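Long-range contact in endo-alpha-mannosidase (Bacteroides thetaiotaomicron, PDB 4ACY), which probably hydrolyses internal alpha-mannosidic linkages of N-glycans, as a family 99 glycoside hydrolase of the endo-alpha-mannosidase type: residues 152-164 and 192-204. Residues are numbered along the deposited sequence; the frame is centred on the assembly and turned at random. Where two conformers were deposited one is given.
Sequences HIEPFNGRSPQTV and IYDSYLIKPAEWA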
loop_
_atom_site.group_PDB
_atom_site.type_symbol
_atom_site.label_atom_id
_atom_site.label_comp_id
_atom_site.label_asym_id
_atom_site.label_seq_id
_atom_site.Cartn_x
_atom_site.Cartn_y
_atom_site.Cartn_z
ATOM N N HIS A 152 2.065 -6.453 -3.428
ATOM C CA HIS A 152 1.406 -5.378 -4.153
ATOM C C HIS A 152 2.120 -5.242 -5.491
ATOM O O HIS A 152 3.222 -4.710 -5.558
ATOM C CB HIS A 152 1.532 -4.077 -3.331
ATOM C CG HIS A 152 0.639 -2.968 -3.806
ATOM N ND1 HIS A 152 0.700 -1.702 -3.275
ATOM C CD2 HIS A 152 -0.351 -2.940 -4.731
ATOM C CE1 HIS A 152 -0.212 -0.933 -3.855
ATOM N NE2 HIS A 152 -0.861 -1.660 -4.750
ATOM N N ILE A 153 1.516 -5.784 -6.544
ATOM C CA ILE A 153 2.170 -5.846 -7.856
ATOM C C ILE A 153 2.090 -4.503 -8.568
ATOM O O ILE A 153 1.002 -4.023 -8.905
ATOM C CB ILE A 153 1.565 -6.960 -8.727
ATOM C CG1 ILE A 153 1.591 -8.289 -7.966
ATOM C CG2 ILE A 153 2.293 -7.073 -10.101
ATOM C CD1 ILE A 153 2.976 -8.856 -7.696
ATOM N N GLU A 154 3.260 -3.913 -8.797
ATOM C CA GLU A 154 3.334 -2.540 -9.290
ATOM C C GLU A 154 3.449 -2.527 -10.812
ATOM O O GLU A 154 3.632 -3.590 -11.406
ATOM C CB GLU A 154 4.511 -1.814 -8.649
ATOM C CG GLU A 154 4.400 -1.738 -7.115
ATOM C CD GLU A 154 3.487 -0.635 -6.630
ATOM O OE1 GLU A 154 2.902 0.099 -7.467
ATOM O OE2 GLU A 154 3.360 -0.494 -5.381
ATOM N N PRO A 155 3.314 -1.337 -11.443
ATOM C CA PRO A 155 3.411 -1.261 -12.919
ATOM C C PRO A 155 4.855 -1.258 -13.403
ATOM O O PRO A 155 5.379 -0.225 -13.828
ATOM C CB PRO A 155 2.695 0.064 -13.259
ATOM C CG PRO A 155 2.004 0.502 -11.986
ATOM C CD PRO A 155 2.848 -0.059 -10.881
ATOM N N PHE A 156 5.493 -2.420 -13.321
ATOM C CA PHE A 156 6.868 -2.560 -13.724
ATOM C C PHE A 156 6.971 -2.606 -15.244
ATOM O O PHE A 156 5.975 -2.871 -15.940
ATOM C CB PHE A 156 7.502 -3.790 -13.068
ATOM C CG PHE A 156 6.764 -5.082 -13.326
ATOM C CD1 PHE A 156 6.967 -5.790 -14.510
ATOM C CD2 PHE A 156 5.896 -5.607 -12.366
ATOM C CE1 PHE A 156 6.303 -7.001 -14.750
ATOM C CE2 PHE A 156 5.215 -6.818 -12.595
ATOM C CZ PHE A 156 5.418 -7.511 -13.791
ATOM N N ASN A 157 8.160 -2.288 -15.744
ATOM C CA ASN A 157 8.411 -2.286 -17.179
ATOM C C ASN A 157 8.050 -3.649 -17.778
ATOM O O ASN A 157 8.469 -4.699 -17.273
ATOM C CB ASN A 157 9.868 -1.898 -17.484
ATOM C CG ASN A 157 10.067 -0.388 -17.636
ATOM O OD1 ASN A 157 11.172 0.124 -17.452
ATOM N ND2 ASN A 157 8.996 0.328 -17.976
ATOM N N GLY A 158 7.233 -3.610 -18.829
ATOM C CA GLY A 158 6.812 -4.809 -19.576
ATOM C C GLY A 158 5.722 -5.622 -18.897
ATOM O O GLY A 158 5.491 -6.795 -19.249
ATOM N N ARG A 159 5.060 -5.030 -17.903
ATOM C CA ARG A 159 3.975 -5.727 -17.230
ATOM C C ARG A 159 2.860 -6.110 -18.197
ATOM O O ARG A 159 2.370 -5.283 -18.981
ATOM C CB ARG A 159 3.415 -4.916 -16.053
ATOM C CG ARG A 159 2.437 -5.725 -15.207
ATOM C CD ARG A 159 2.029 -4.980 -13.923
ATOM N NE ARG A 159 1.073 -3.919 -14.237
ATOM C CZ ARG A 159 0.387 -3.219 -13.339
ATOM N NH1 ARG A 159 0.542 -3.453 -12.031
ATOM N NH2 ARG A 159 -0.474 -2.293 -13.757
ATOM N N SER A 160 2.469 -7.380 -18.124
ATOM C CA SER A 160 1.463 -7.967 -18.997
ATOM C C SER A 160 0.870 -9.172 -18.263
ATOM O O SER A 160 1.445 -9.619 -17.275
ATOM C CB SER A 160 2.113 -8.438 -20.301
ATOM O OG SER A 160 3.001 -9.515 -20.057
ATOM N N PRO A 161 -0.268 -9.717 -18.749
ATOM C CA PRO A 161 -0.741 -10.952 -18.117
ATOM C C PRO A 161 0.368 -12.011 -17.976
ATOM O O PRO A 161 0.479 -12.641 -16.920
ATOM C CB PRO A 161 -1.863 -11.400 -19.056
ATOM C CG PRO A 161 -2.452 -10.085 -19.531
ATOM C CD PRO A 161 -1.259 -9.181 -19.706
ATOM N N GLN A 162 1.178 -12.199 -19.019
ATOM C CA GLN A 162 2.260 -13.187 -18.980
ATOM C C GLN A 162 3.335 -12.876 -17.941
ATOM O O GLN A 162 3.763 -13.761 -17.213
ATOM C CB GLN A 162 2.896 -13.395 -20.368
ATOM C CG GLN A 162 4.046 -14.423 -20.402
ATOM C CD GLN A 162 3.640 -15.814 -19.885
ATOM O OE1 GLN A 162 2.547 -16.320 -20.180
ATOM N NE2 GLN A 162 4.522 -16.431 -19.112
ATOM N N THR A 163 3.773 -11.623 -17.855
ATOM C CA THR A 163 4.852 -11.314 -16.920
ATOM C C THR A 163 4.305 -11.245 -15.484
ATOM O O THR A 163 5.014 -11.549 -14.527
ATOM C CB THR A 163 5.644 -10.045 -17.301
ATOM O OG1 THR A 163 4.768 -8.920 -17.319
ATOM C CG2 THR A 163 6.305 -10.210 -18.694
ATOM N N VAL A 164 3.034 -10.886 -15.344
ATOM C CA VAL A 164 2.388 -10.975 -14.019
ATOM C C VAL A 164 2.348 -12.452 -13.584
ATOM O O VAL A 164 2.697 -12.770 -12.450
ATOM C CB VAL A 164 0.997 -10.302 -13.989
ATOM C CG1 VAL A 164 0.237 -10.624 -12.685
ATOM C CG2 VAL A 164 1.143 -8.781 -14.166
ATOM N N ILE A 192 -3.124 -5.457 -7.277
ATOM C CA ILE A 192 -2.501 -5.119 -8.548
ATOM C C ILE A 192 -2.747 -3.642 -8.844
ATOM O O ILE A 192 -3.845 -3.237 -9.227
ATOM C CB ILE A 192 -2.992 -6.000 -9.718
ATOM C CG1 ILE A 192 -2.852 -7.494 -9.398
ATOM C CG2 ILE A 192 -2.195 -5.651 -10.983
ATOM C CD1 ILE A 192 -3.511 -8.426 -10.458
ATOM N N TYR A 193 -1.709 -2.840 -8.645
ATOM C CA TYR A 193 -1.811 -1.390 -8.795
ATOM C C TYR A 193 -1.983 -0.990 -10.264
ATOM O O TYR A 193 -1.328 -1.552 -11.155
ATOM C CB TYR A 193 -0.592 -0.722 -8.151
ATOM C CG TYR A 193 -0.592 0.791 -8.248
ATOM C CD1 TYR A 193 -1.166 1.575 -7.250
ATOM C CD2 TYR A 193 0.026 1.434 -9.312
ATOM C CE1 TYR A 193 -1.150 2.994 -7.336
ATOM C CE2 TYR A 193 0.048 2.825 -9.404
ATOM C CZ TYR A 193 -0.537 3.594 -8.417
ATOM O OH TYR A 193 -0.508 4.986 -8.514
ATOM N N ASP A 194 -2.898 -0.045 -10.505
ATOM C CA ASP A 194 -3.198 0.436 -11.859
ATOM C C ASP A 194 -3.479 -0.751 -12.796
ATOM O O ASP A 194 -3.087 -0.757 -13.962
ATOM C CB ASP A 194 -2.043 1.310 -12.405
ATOM C CG ASP A 194 -2.128 2.773 -11.947
ATOM O OD1 ASP A 194 -3.021 3.117 -11.145
ATOM O OD2 ASP A 194 -1.276 3.579 -12.381
ATOM N N SER A 195 -4.166 -1.768 -12.281
ATOM C CA SER A 195 -4.431 -2.950 -13.099
ATOM C C SER A 195 -5.252 -2.609 -14.337
ATOM O O SER A 195 -5.165 -3.304 -15.356
ATOM C CB SER A 195 -5.149 -4.021 -12.290
ATOM O OG SER A 195 -6.286 -3.494 -11.653
ATOM N N TYR A 196 -6.050 -1.553 -14.231
ATOM C CA TYR A 196 -6.944 -1.126 -15.310
ATOM C C TYR A 196 -6.206 -0.716 -16.578
ATOM O O TYR A 196 -6.837 -0.562 -17.641
ATOM C CB TYR A 196 -7.848 0.016 -14.843
ATOM C CG TYR A 196 -7.092 1.242 -14.408
ATOM C CD1 TYR A 196 -6.638 2.171 -15.342
ATOM C CD2 TYR A 196 -6.813 1.461 -13.057
ATOM C CE1 TYR A 196 -5.935 3.292 -14.948
ATOM C CE2 TYR A 196 -6.101 2.576 -12.646
ATOM C CZ TYR A 196 -5.671 3.488 -13.597
ATOM O OH TYR A 196 -4.977 4.605 -13.207
ATOM N N LEU A 197 -4.885 -0.552 -16.479
ATOM C CA LEU A 197 -4.056 -0.260 -17.645
ATOM C C LEU A 197 -3.929 -1.443 -18.595
ATOM O O LEU A 197 -3.569 -1.263 -19.767
ATOM C CB LEU A 197 -2.661 0.212 -17.226
ATOM C CG LEU A 197 -2.607 1.560 -16.502
ATOM C CD1 LEU A 197 -1.159 1.880 -16.159
ATOM C CD2 LEU A 197 -3.256 2.694 -17.312
ATOM N N ILE A 198 -4.181 -2.643 -18.078
ATOM C CA ILE A 198 -4.258 -3.861 -18.872
ATOM C C ILE A 198 -5.749 -4.175 -19.036
ATOM O O ILE A 198 -6.511 -4.156 -18.072
ATOM C CB ILE A 198 -3.477 -5.028 -18.183
ATOM C CG1 ILE A 198 -1.956 -4.754 -18.235
ATOM C CG2 ILE A 198 -3.836 -6.412 -18.790
ATOM C CD1 ILE A 198 -1.111 -5.703 -17.433
ATOM N N LYS A 199 -6.166 -4.433 -20.273
ATOM C CA LYS A 199 -7.577 -4.610 -20.591
ATOM C C LYS A 199 -8.194 -5.856 -19.941
ATOM O O LYS A 199 -7.527 -6.876 -19.819
ATOM C CB LYS A 199 -7.733 -4.683 -22.117
ATOM C CG LYS A 199 -7.276 -3.417 -22.831
ATOM C CD LYS A 199 -8.375 -2.355 -22.829
ATOM C CE LYS A 199 -7.931 -1.103 -23.575
ATOM N NZ LYS A 199 -7.117 -0.242 -22.666
ATOM N N PRO A 200 -9.476 -5.782 -19.545
ATOM C CA PRO A 200 -10.105 -6.938 -18.880
ATOM C C PRO A 200 -9.962 -8.254 -19.668
ATOM O O PRO A 200 -9.712 -9.313 -19.076
ATOM C CB PRO A 200 -11.574 -6.523 -18.777
ATOM C CG PRO A 200 -11.537 -5.015 -18.773
ATOM C CD PRO A 200 -10.417 -4.655 -19.699
ATOM N N ALA A 201 -10.088 -8.189 -20.991
ATOM C CA ALA A 201 -9.986 -9.397 -21.813
ATOM C C ALA A 201 -8.600 -10.036 -21.753
ATOM O O ALA A 201 -8.471 -11.255 -21.866
ATOM C CB ALA A 201 -10.394 -9.106 -23.261
ATOM N N GLU A 202 -7.566 -9.210 -21.578
ATOM C CA GLU A 202 -6.207 -9.699 -21.390
ATOM C C GLU A 202 -6.023 -10.335 -20.008
ATOM O O GLU A 202 -5.414 -11.403 -19.898
ATOM C CB GLU A 202 -5.178 -8.586 -21.621
ATOM C CG GLU A 202 -5.151 -8.033 -23.066
ATOM C CD GLU A 202 -5.157 -9.124 -24.114
ATOM O OE1 GLU A 202 -4.283 -10.015 -24.058
ATOM O OE2 GLU A 202 -6.041 -9.094 -25.000
ATOM N N TRP A 203 -6.563 -9.692 -18.973
ATOM C CA TRP A 203 -6.549 -10.269 -17.617
ATOM C C TRP A 203 -7.259 -11.629 -17.593
ATOM O O TRP A 203 -6.824 -12.543 -16.897
ATOM C CB TRP A 203 -7.222 -9.350 -16.598
ATOM C CG TRP A 203 -6.399 -8.164 -16.171
ATOM C CD1 TRP A 203 -6.760 -6.845 -16.258
ATOM C CD2 TRP A 203 -5.101 -8.185 -15.564
ATOM N NE1 TRP A 203 -5.760 -6.040 -15.746
ATOM C CE2 TRP A 203 -4.730 -6.837 -15.317
ATOM C CE3 TRP A 203 -4.205 -9.209 -15.204
ATOM C CZ2 TRP A 203 -3.515 -6.498 -14.727
ATOM C CZ3 TRP A 203 -2.992 -8.863 -14.619
ATOM C CH2 TRP A 203 -2.654 -7.513 -14.402
ATOM N N ALA A 204 -8.351 -11.745 -18.348
ATOM C CA ALA A 204 -9.155 -12.977 -18.371
ATOM C C ALA A 204 -8.346 -14.199 -18.807
ATOM O O ALA A 204 -8.616 -15.316 -18.361
ATOM C CB ALA A 204 -10.397 -12.796 -19.238
#
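The carbonyl oxygen of Y193 is gripped end-on by both terminal nitrogens of R159, NH1 and NH2, each 2.8 Å from Y193 O. That oxygen lies in the guanidinium plane, and both nitrogens lie in the carbonyl plane, a coplanar fork that probably limits how far the guanidinium can turn. CA of P155 packs over the centre of one guanidinium face, 3.6 Å above it. The arginine chain runs extended until it bends at chi3 (76°), which turns its flat end onto the turn from I192 to S195. A leucine in place of R159 would probably leave the Y193 carbonyl without either of these donors and deprive the P155 backbone of its flat partner. Alongside, Y193 N donates to I153 O at 3.0 Å, which with the backbone bond between I153 and F191 makes the parallel bridge of I153 with I192. With its CG anti to the backbone N (chi1 180°), the Y193 ring meets CG of P155 at its edge, 3.5 Å from CD2, while NE2 of H152, hydrogen-bonded to the Y246 hydroxyl, approaches Y193 CB. Farther along, I198 and P161 reach toward each other, I198 CG2 lying 3.9 Å from P161 CD, and CG2 of V164 meets the W203 indole edge at CH2 (4.0 Å). The contact thus joins the C-terminal ends of adjacent parallel strands 148-153 and 189-192 and the loops leading into their following helices, the catalytic-face architecture of a (beta/alpha)8 TIM barrel.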